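Long-range contacts in XisI protein-like (Anabaena variabilis, PDB 2NLV), which is of unknown function itself but resembles XisI, a protein thought to act with XisF and XisH in site-specific recombination of nitrogen-fixation genes in cyanobacteria: residues R91-L96 with D108-A112; N40-N46 with C58-I64. All blocks are in the same frame, centred on the assembly; numbering follows the deposited sequence.

Contact 1: residues R91-L96 with D108-A112; sequences REDIVL and DYGVA
Tyr109 lies between Arg91, Ile94 and Leu96, and the C-terminal tail it belongs to runs past the edge strand 94-96 of the mixed sheet. The tight part is built round this ring and Gly110. Leu96 CD1 packs 3.7 Å from Tyr109 CD2. Ile94 lies side by side with the tyrosine, its CB 4.0 Å from Tyr109 CD1. Near the hydroxyl end comes the guanidinium of Arg91, in one of two modelled conformers, with NH1 3.3 Å from Tyr109 CE1 and the two planes 34° apart. In this conformer the arginine chain is extended from CG to NE (chi3 174°), which carries the group past the Asp108 carbonyl to the ring. Glu82 of helix 80-86 joins the two polar ends: it forms a salt bridge with Arg91 NH2 and a hydrogen bond with Tyr109 OH. Were the tyrosine an alanine, a gap beside Leu96 and Ile94 would probably open and Glu82 would lose the hydroxyl it bonds to. Gly110 N donates to Ile94 O at 2.7 Å, a short but bent bond. Gly110 has no side chain, and a CB there would run into Glu92 O. A water accepts from Leu96 N and donates to Gly110 O, bridging the backbones where these two residues meet.

The other side is looser. Glu92, Val111 and Ala112 are exposed, and the side chains of Glu92 and Val111 start away from the opposite segment. Val95 CG2 still reaches Val111 C at 3.6 Å. A second water bridges the backbones on this exposed side, donating to Glu92 O and accepting from Val111 N at 3.0 Å.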
ATOM      1  N   ARG A  91      -3.973  23.857  -5.732  0.50 11.17           N
ATOM      2  CA  ARG A  91      -2.993  23.197  -6.645  0.50 10.24           C
ATOM      3  C   ARG A  91      -1.650  23.108  -6.046  0.50 10.89           C
ATOM      4  O   ARG A  91      -0.907  22.126  -6.165  0.50  8.40           O
ATOM      5  CB  ARG A  91      -2.888  24.038  -7.891  0.50 12.78           C
ATOM      6  CG  ARG A  91      -4.084  23.851  -8.701  0.50 13.05           C
ATOM      7  CD  ARG A  91      -4.260  24.866  -9.801  0.50 10.41           C
ATOM      8  NE  ARG A  91      -5.396  24.458 -10.603  0.50 10.20           N
ATOM      9  CZ  ARG A  91      -5.398  23.374 -11.378  0.50 15.37           C
ATOM     10  NH1 ARG A  91      -4.316  22.606 -11.514  0.50 15.29           N
ATOM     11  NH2 ARG A  91      -6.497  23.065 -12.033  0.50 20.41           N
ATOM     12  N   GLU A  92      -1.283  24.156  -5.377  1.00 10.72           N
ATOM     13  CA  GLU A  92       0.057  24.179  -4.803  1.00 10.83           C
ATOM     14  C   GLU A  92       0.302  23.154  -3.660  1.00 10.38           C
ATOM     15  O   GLU A  92       1.441  22.891  -3.255  1.00 11.77           O
ATOM     16  CB  GLU A  92       0.422  25.602  -4.366  1.00 15.11           C
ATOM     17  CG  GLU A  92      -0.471  26.172  -3.326  1.00 18.47           C
ATOM     18  CD  GLU A  92      -1.669  26.980  -3.907  1.00 23.90           C
ATOM     19  OE1 GLU A  92      -2.219  26.813  -5.091  1.00 19.46           O
ATOM     20  OE2 GLU A  92      -2.069  27.866  -3.107  1.00 36.10           O
ATOM     21  N   ASP A  93      -0.791  22.577  -3.133  1.00  9.80           N
ATOM     22  CA  ASP A  93      -0.711  21.576  -2.088  1.00  9.49           C
ATOM     23  C   ASP A  93      -0.884  20.148  -2.600  1.00  8.52           C
ATOM     24  O   ASP A  93      -1.058  19.226  -1.800  1.00  8.35           O
ATOM     25  CB  ASP A  93      -1.730  21.792  -0.979  1.00 10.26           C
ATOM     26  CG  ASP A  93      -1.354  22.903  -0.023  1.00 12.42           C
ATOM     27  OD1 ASP A  93      -0.252  23.470  -0.167  1.00 13.74           O
ATOM     28  OD2 ASP A  93      -2.148  23.200   0.896  1.00 11.92           O
ATOM     29  N   ILE A  94      -0.807  19.991  -3.915  1.00  7.82           N
ATOM     30  CA  ILE A  94      -0.747  18.672  -4.559  1.00  8.46           C
ATOM     31  C   ILE A  94       0.621  18.491  -5.197  1.00  7.17           C
ATOM     32  O   ILE A  94       1.095  19.400  -5.876  1.00  7.92           O
ATOM     33  CB  ILE A  94      -1.878  18.547  -5.578  1.00  8.00           C
ATOM     34  CG1 ILE A  94      -3.205  18.575  -4.839  1.00 10.22           C
ATOM     35  CG2 ILE A  94      -1.770  17.200  -6.294  1.00  9.43           C
ATOM     36  CD1 ILE A  94      -4.397  18.880  -5.765  1.00 10.25           C
ATOM     37  N   VAL A  95       1.278  17.388  -4.929  1.00  7.20           N
ATOM     38  CA  VAL A  95       2.559  17.074  -5.540  1.00  6.73           C
ATOM     39  C   VAL A  95       2.391  15.878  -6.420  1.00  6.24           C
ATOM     40  O   VAL A  95       1.905  14.816  -5.936  1.00  6.77           O
ATOM     41  CB  VAL A  95       3.670  16.875  -4.490  1.00  7.10           C
ATOM     42  CG1 VAL A  95       5.050  16.545  -5.165  1.00  8.82           C
ATOM     43  CG2 VAL A  95       3.809  18.112  -3.554  1.00  8.24           C
ATOM     44  N   LEU A  96       2.798  15.960  -7.686  1.00  5.97           N
ATOM     45  CA  LEU A  96       2.741  14.824  -8.578  1.00  6.39           C
ATOM     46  C   LEU A  96       3.949  13.931  -8.397  1.00  6.70           C
ATOM     47  O   LEU A  96       4.939  14.030  -9.114  1.00  7.71           O
ATOM     48  CB  LEU A  96       2.580  15.302 -10.009  1.00  7.05           C
ATOM     49  CG  LEU A  96       1.312  16.098 -10.304  1.00  7.30           C
ATOM     50  CD1 LEU A  96       1.271  16.401 -11.826  1.00  9.68           C
ATOM     51  CD2 LEU A  96       0.061  15.332  -9.898  1.00  8.74           C
ATOM     52  N   ASP A 108       1.166  21.987 -13.171  1.00 10.94           N
ATOM     53  CA  ASP A 108       0.071  22.802 -12.699  1.00 12.20           C
ATOM     54  C   ASP A 108      -0.082  22.794 -11.178  1.00 12.15           C
ATOM     55  O   ASP A 108      -0.847  23.605 -10.604  1.00 14.31           O
ATOM     56  CB  ASP A 108      -1.245  22.373 -13.392  1.00 14.79           C
ATOM     57  CG  ASP A 108      -1.336  22.806 -14.843  1.00 19.32           C
ATOM     58  OD1 ASP A 108      -0.720  23.807 -15.221  1.00 16.20           O
ATOM     59  OD2 ASP A 108      -2.074  22.123 -15.594  1.00 24.93           O
ATOM     60  N   TYR A 109       0.646  21.903 -10.507  1.00  9.00           N
ATOM     61  CA  TYR A 109       0.442  21.666  -9.081  1.00  7.80           C
ATOM     62  C   TYR A 109       1.606  22.187  -8.279  1.00  8.10           C
ATOM     63  O   TYR A 109       2.022  23.329  -8.522  1.00  9.56           O
ATOM     64  CB  TYR A 109       0.135  20.190  -8.869  1.00  8.97           C
ATOM     65  CG  TYR A 109      -1.035  19.804  -9.720  1.00 10.32           C
ATOM     66  CD1 TYR A 109      -2.350  20.050  -9.271  1.00 10.68           C
ATOM     67  CD2 TYR A 109      -0.853  19.260 -11.008  1.00 13.90           C
ATOM     68  CE1 TYR A 109      -3.426  19.749 -10.081  1.00 13.60           C
ATOM     69  CE2 TYR A 109      -1.963  18.930 -11.810  1.00 16.21           C
ATOM     70  CZ  TYR A 109      -3.223  19.200 -11.323  1.00 15.50           C
ATOM     71  OH  TYR A 109      -4.350  18.964 -12.132  1.00 17.60           O
ATOM     72  N   GLY A 110       2.138  21.420  -7.325  1.00  8.78           N
ATOM     73  CA  GLY A 110       3.071  21.931  -6.357  1.00  7.15           C
ATOM     74  C   GLY A 110       4.319  21.117  -6.184  1.00  6.85           C
ATOM     75  O   GLY A 110       4.545  20.139  -6.892  1.00  8.43           O
ATOM     76  N   VAL A 111       5.140  21.553  -5.238  1.00  8.61           N
ATOM     77  CA  VAL A 111       6.370  20.859  -4.917  1.00  8.98           C
ATOM     78  C   VAL A 111       6.403  20.673  -3.421  1.00 11.31           C
ATOM     79  O   VAL A 111       5.637  21.283  -2.694  1.00 13.13           O
ATOM     80  CB  VAL A 111       7.600  21.654  -5.354  1.00  8.30           C
ATOM     81  CG1 VAL A 111       7.616  21.765  -6.876  1.00  9.55           C
ATOM     82  CG2 VAL A 111       7.657  23.036  -4.660  1.00 13.29           C
ATOM     83  N   ALA A 112       7.324  19.871  -2.923  1.00 11.10           N
ATOM     84  CA  ALA A 112       7.538  19.786  -1.460  1.00 17.25           C
ATOM     85  C   ALA A 112       7.862  21.215  -0.863  1.00 12.70           C
ATOM     86  O   ALA A 112       7.328  21.738   0.119  1.00 25.46           O
ATOM     87  CB  ALA A 112       8.677  18.706  -1.222  1.00 13.28           C
ATOM     88  OXT ALA A 112       8.606  22.028  -1.388  1.00 24.76           O
TER
HETATM   89  O   HOH W   1       4.228  24.140  -4.142  1.00 15.56           O
HETATM   90  O   HOH W   2       3.667  18.471  -8.842  1.00  7.85           O

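Contact 2: residues N40-N46 with C58-I64; sequences NHYQWMN and CVIHFDI
His41 ND1 donates to Asp63 OD1 at 2.7 Å, in the plane of its ring but from above the carboxylate plane. His61 NE2 donates to the same oxygen, at 2.8 Å, from the opposite face. One buried oxygen is thus gripped by two imidazoles. Asp63 OD2 is held by Gln72 and by Gln32 of the second subunit. His61 ND1 bonds to Tyr56 OH of that subunit. With CG anti to the backbone N (chi1 178°), His61 sets one ring face under Gln43 CG, a CH-pi contact made in the given conformer of Gln43, one of two.

The backbones form an antiparallel ladder between strands 41-47 and 53-65. Tyr42 and Phe62 are a hydrogen-bonded pair, each N donating to the other's O at 2.8 Å. Ile64 N donates to Asn40 O, and Trp44 N to Ile60 O. At a classic beta bulge Val59 and Ile60 both face Trp44, whose O takes the Val59 N-H at 2.8 Å. Val59 CB then sits over the six-membered ring of Trp44, 4.0 Å from its centroid. Tyr42 CE2 touches Ile64 CD1, while its OH donates to Asn40 OD1 at 2.7 Å; that oxygen also accepts from Gln9 of helix 2-21.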
ATOM      1  N   ASN A  40      -0.158   8.591   7.162  1.00  7.13           N
ATOM      2  CA  ASN A  40      -0.723   9.280   6.004  1.00  6.77           C
ATOM      3  C   ASN A  40      -0.346   8.638   4.681  1.00  6.59           C
ATOM      4  O   ASN A  40       0.195   9.284   3.772  1.00  7.02           O
ATOM      5  CB  ASN A  40      -0.335  10.768   6.024  1.00  7.36           C
ATOM      6  CG  ASN A  40      -1.095  11.512   7.063  1.00  8.85           C
ATOM      7  OD1 ASN A  40      -2.323  11.542   7.045  1.00  9.36           O
ATOM      8  ND2 ASN A  40      -0.377  12.176   7.937  1.00 10.34           N
ATOM      9  N   HIS A  41      -0.652   7.341   4.588  1.00  6.35           N
ATOM     10  CA  HIS A  41      -0.514   6.597   3.362  1.00  6.70           C
ATOM     11  C   HIS A  41      -1.844   5.977   3.025  1.00  6.66           C
ATOM     12  O   HIS A  41      -2.425   5.267   3.846  1.00  7.82           O
ATOM     13  CB  HIS A  41       0.562   5.487   3.501  1.00  7.56           C
ATOM     14  CG  HIS A  41       1.901   5.956   3.971  1.00  7.78           C
ATOM     15  ND1 HIS A  41       2.673   6.862   3.281  1.00  8.88           N
ATOM     16  CD2 HIS A  41       2.629   5.599   5.061  1.00  7.50           C
ATOM     17  CE1 HIS A  41       3.822   7.023   3.928  1.00  9.02           C
ATOM     18  NE2 HIS A  41       3.827   6.260   5.004  1.00  9.59           N
ATOM     19  N   TYR A  42      -2.281   6.151   1.762  1.00  6.41           N
ATOM     20  CA  TYR A  42      -3.626   5.780   1.391  1.00  6.41           C
ATOM     21  C   TYR A  42      -3.628   5.139   0.015  1.00  7.09           C
ATOM     22  O   TYR A  42      -3.256   5.815  -0.956  1.00  8.85           O
ATOM     23  CB  TYR A  42      -4.541   7.018   1.410  1.00  7.68           C
ATOM     24  CG  TYR A  42      -4.500   7.807   2.737  1.00  7.12           C
ATOM     25  CD1 TYR A  42      -5.259   7.410   3.836  1.00  8.07           C
ATOM     26  CD2 TYR A  42      -3.656   8.912   2.901  1.00  9.08           C
ATOM     27  CE1 TYR A  42      -5.196   8.145   5.021  1.00  9.09           C
ATOM     28  CE2 TYR A  42      -3.609   9.626   4.058  1.00  7.20           C
ATOM     29  CZ  TYR A  42      -4.366   9.212   5.100  1.00  7.40           C
ATOM     30  OH  TYR A  42      -4.333   9.898   6.328  1.00  8.81           O
ATOM     31  N   GLN A  43      -4.073   3.894  -0.098  0.50  7.22           N
ATOM     32  CA  GLN A  43      -4.055   3.153  -1.355  0.50  8.14           C
ATOM     33  C   GLN A  43      -5.395   2.486  -1.659  0.50  6.76           C
ATOM     34  O   GLN A  43      -6.125   2.083  -0.752  0.50  7.96           O
ATOM     35  CB  GLN A  43      -2.989   2.024  -1.346  0.50 10.82           C
ATOM     36  CG  GLN A  43      -1.569   2.466  -1.080  0.50  9.80           C
ATOM     37  CD  GLN A  43      -0.539   1.334  -1.236  0.50  7.76           C
ATOM     38  OE1 GLN A  43       0.664   1.552  -1.011  0.50 11.77           O
ATOM     39  NE2 GLN A  43      -0.989   0.149  -1.645  0.50  6.92           N
ATOM     40  N   TRP A  44      -5.671   2.314  -2.940  1.00  6.62           N
ATOM     41  CA  TRP A  44      -6.640   1.356  -3.430  1.00  6.97           C
ATOM     42  C   TRP A  44      -5.895   0.345  -4.268  1.00  7.17           C
ATOM     43  O   TRP A  44      -5.263   0.690  -5.245  1.00  7.88           O
ATOM     44  CB  TRP A  44      -7.705   2.017  -4.238  1.00  9.68           C
ATOM     45  CG  TRP A  44      -8.524   0.971  -5.054  1.00 13.35           C
ATOM     46  CD1 TRP A  44      -8.725  -0.361  -4.747  1.00 13.95           C
ATOM     47  CD2 TRP A  44      -9.149   1.192  -6.275  1.00 19.54           C
ATOM     48  NE1 TRP A  44      -9.451  -0.972  -5.744  1.00 18.76           N
ATOM     49  CE2 TRP A  44      -9.742  -0.018  -6.688  1.00  8.83           C
ATOM     50  CE3 TRP A  44      -9.299   2.300  -7.054  1.00 12.86           C
ATOM     51  CZ2 TRP A  44     -10.452  -0.134  -7.893  1.00 16.51           C
ATOM     52  CZ3 TRP A  44     -10.032   2.166  -8.279  1.00 18.27           C
ATOM     53  CH2 TRP A  44     -10.555   0.993  -8.665  1.00 12.97           C
HETATM   54  N   MSE A  45      -5.915  -0.892  -3.826  1.00  8.62           N
HETATM   55  CA  MSE A  45      -5.296  -2.031  -4.548  1.00  8.66           C
HETATM   56  C   MSE A  45      -6.271  -3.092  -4.980  1.00  9.60           C
HETATM   57  O   MSE A  45      -7.379  -3.256  -4.409  1.00 12.62           O
HETATM   58  CB  MSE A  45      -4.235  -2.760  -3.716  1.00 10.34           C
HETATM   59  CG  MSE A  45      -3.021  -1.952  -3.322  1.00  8.92           C
HETATM   60 SE   MSE A  45      -1.633  -3.132  -2.748  0.75 14.38          SE
HETATM   61  CE  MSE A  45      -1.224  -3.891  -4.486  1.00 13.89           C
ATOM     62  N   ASN A  46      -5.924  -3.835  -6.000  1.00  6.79           N
ATOM     63  CA  ASN A  46      -6.623  -5.073  -6.328  1.00  8.74           C
ATOM     64  C   ASN A  46      -5.661  -6.211  -6.061  1.00  6.91           C
ATOM     65  O   ASN A  46      -4.516  -6.151  -6.471  1.00  7.21           O
ATOM     66  CB  ASN A  46      -7.021  -5.147  -7.804  1.00  9.25           C
ATOM     67  CG  ASN A  46      -8.046  -4.130  -8.200  1.00 16.23           C
ATOM     68  OD1 ASN A  46      -7.943  -3.539  -9.287  1.00 20.41           O
ATOM     69  ND2 ASN A  46      -9.029  -3.939  -7.358  1.00 16.74           N
ATOM     70  N   CYS A  58      -1.650  -1.613  -7.446  1.00  8.05           N
ATOM     71  CA  CYS A  58      -2.146  -0.433  -6.825  1.00  7.13           C
ATOM     72  C   CYS A  58      -2.723   0.476  -7.889  1.00  8.51           C
ATOM     73  O   CYS A  58      -2.001   0.894  -8.772  1.00  8.52           O
ATOM     74  CB  CYS A  58      -1.055   0.261  -6.040  1.00 10.30           C
ATOM     75  SG  CYS A  58      -1.739   1.775  -5.235  1.00  9.34           S
ATOM     76  N   VAL A  59      -4.022   0.739  -7.797  1.00  7.06           N
ATOM     77  CA  VAL A  59      -4.698   1.559  -8.781  1.00  8.08           C
ATOM     78  C   VAL A  59      -4.468   3.055  -8.537  1.00  7.48           C
ATOM     79  O   VAL A  59      -4.176   3.773  -9.431  1.00  7.71           O
ATOM     80  CB  VAL A  59      -6.182   1.250  -8.862  1.00  8.44           C
ATOM     81  CG1 VAL A  59      -6.819   2.074 -10.008  1.00 11.11           C
ATOM     82  CG2 VAL A  59      -6.391  -0.290  -9.027  1.00 10.38           C
ATOM     83  N   ILE A  60      -4.628   3.502  -7.300  0.50  6.94           N
ATOM     84  CA  ILE A  60      -4.245   4.859  -6.891  0.50  7.05           C
ATOM     85  C   ILE A  60      -3.610   4.821  -5.523  0.50  7.10           C
ATOM     86  O   ILE A  60      -3.967   4.028  -4.658  0.50  6.69           O
ATOM     87  CB  ILE A  60      -5.418   5.842  -6.815  0.50  8.85           C
ATOM     88  CG1 ILE A  60      -6.146   5.934  -8.149  0.50  8.03           C
ATOM     89  CG2 ILE A  60      -4.900   7.244  -6.376  0.50  5.59           C
ATOM     90  CD1 ILE A  60      -7.340   6.838  -8.125  0.50 11.30           C
ATOM     91  N   HIS A  61      -2.662   5.728  -5.341  1.00  7.34           N
ATOM     92  CA  HIS A  61      -1.981   5.896  -4.047  1.00  7.03           C
ATOM     93  C   HIS A  61      -1.799   7.390  -3.802  1.00  7.83           C
ATOM     94  O   HIS A  61      -1.248   8.102  -4.648  1.00  6.93           O
ATOM     95  CB  HIS A  61      -0.640   5.191  -4.130  1.00  6.23           C
ATOM     96  CG  HIS A  61       0.247   5.272  -2.923  1.00  7.50           C
ATOM     97  ND1 HIS A  61       1.264   4.372  -2.748  1.00  9.18           N
ATOM     98  CD2 HIS A  61       0.319   6.121  -1.858  1.00 11.64           C
ATOM     99  CE1 HIS A  61       1.920   4.635  -1.626  1.00 11.98           C
ATOM    100  NE2 HIS A  61       1.385   5.705  -1.071  1.00  9.46           N
ATOM    101  N   PHE A  62      -2.262   7.861  -2.632  1.00  7.19           N
ATOM    102  CA  PHE A  62      -1.985   9.206  -2.107  1.00  7.15           C
ATOM    103  C   PHE A  62      -1.228   9.131  -0.807  1.00  7.50           C
ATOM    104  O   PHE A  62      -1.595   8.324   0.054  1.00  8.11           O
ATOM    105  CB  PHE A  62      -3.268   9.927  -1.806  1.00  9.39           C
ATOM    106  CG  PHE A  62      -4.098  10.250  -2.980  1.00 10.33           C
ATOM    107  CD1 PHE A  62      -3.792  11.342  -3.777  1.00 13.47           C
ATOM    108  CD2 PHE A  62      -5.286   9.569  -3.180  1.00 11.88           C
ATOM    109  CE1 PHE A  62      -4.657  11.702  -4.848  1.00 14.71           C
ATOM    110  CE2 PHE A  62      -6.136   9.927  -4.239  1.00 16.10           C
ATOM    111  CZ  PHE A  62      -5.786  10.979  -5.027  1.00 10.81           C
ATOM    112  N   ASP A  63      -0.231   9.977  -0.631  1.00  6.60           N
ATOM    113  CA  ASP A  63       0.345  10.250   0.691  1.00  7.36           C
ATOM    114  C   ASP A  63      -0.008  11.665   1.103  1.00  7.42           C
ATOM    115  O   ASP A  63      -0.315  12.481   0.266  1.00  8.05           O
ATOM    116  CB  ASP A  63       1.832  10.082   0.687  1.00  7.93           C
ATOM    117  CG  ASP A  63       2.256   8.667   0.285  1.00  9.17           C
ATOM    118  OD1 ASP A  63       1.714   7.703   0.882  1.00  8.68           O
ATOM    119  OD2 ASP A  63       3.134   8.563  -0.584  1.00 10.20           O
ATOM    120  N   ILE A  64       0.084  11.961   2.389  1.00  7.63           N
ATOM    121  CA  ILE A  64       0.093  13.341   2.860  1.00  7.28           C
ATOM    122  C   ILE A  64       1.386  13.530   3.604  1.00  8.23           C
ATOM    123  O   ILE A  64       1.660  12.829   4.564  1.00  8.85           O
ATOM    124  CB  ILE A  64      -1.162  13.727   3.703  1.00  7.84           C
ATOM    125  CG1 ILE A  64      -2.451  13.407   2.975  1.00  9.35           C
ATOM    126  CG2 ILE A  64      -1.096  15.217   4.012  1.00  8.89           C
ATOM    127  CD1 ILE A  64      -3.710  13.469   3.826  1.00 10.43           C
TER

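Overall arrangement
The two contacts come in series along the chain: contact 2 closes before contact 1 opens. Their centres lie about 17 Å apart, and their nearest atoms are about 6 Å apart without touching. Both reach one mixed sheet. Strand 68-74 links them, pairing antiparallel with strand 53-65 of contact 2 and parallel with strand 94-96 of contact 1. Contact 2 is buried near the centre of the chain, with helix 2-21 touching one face. It puts the other face, with His41, Gln43, His61 and Asp63, against the second subunit. Contact 1 is partly exposed, beside helix 80-86, and no other chain of the assembly touches it. It lays the C-terminal tail against strand 94-96.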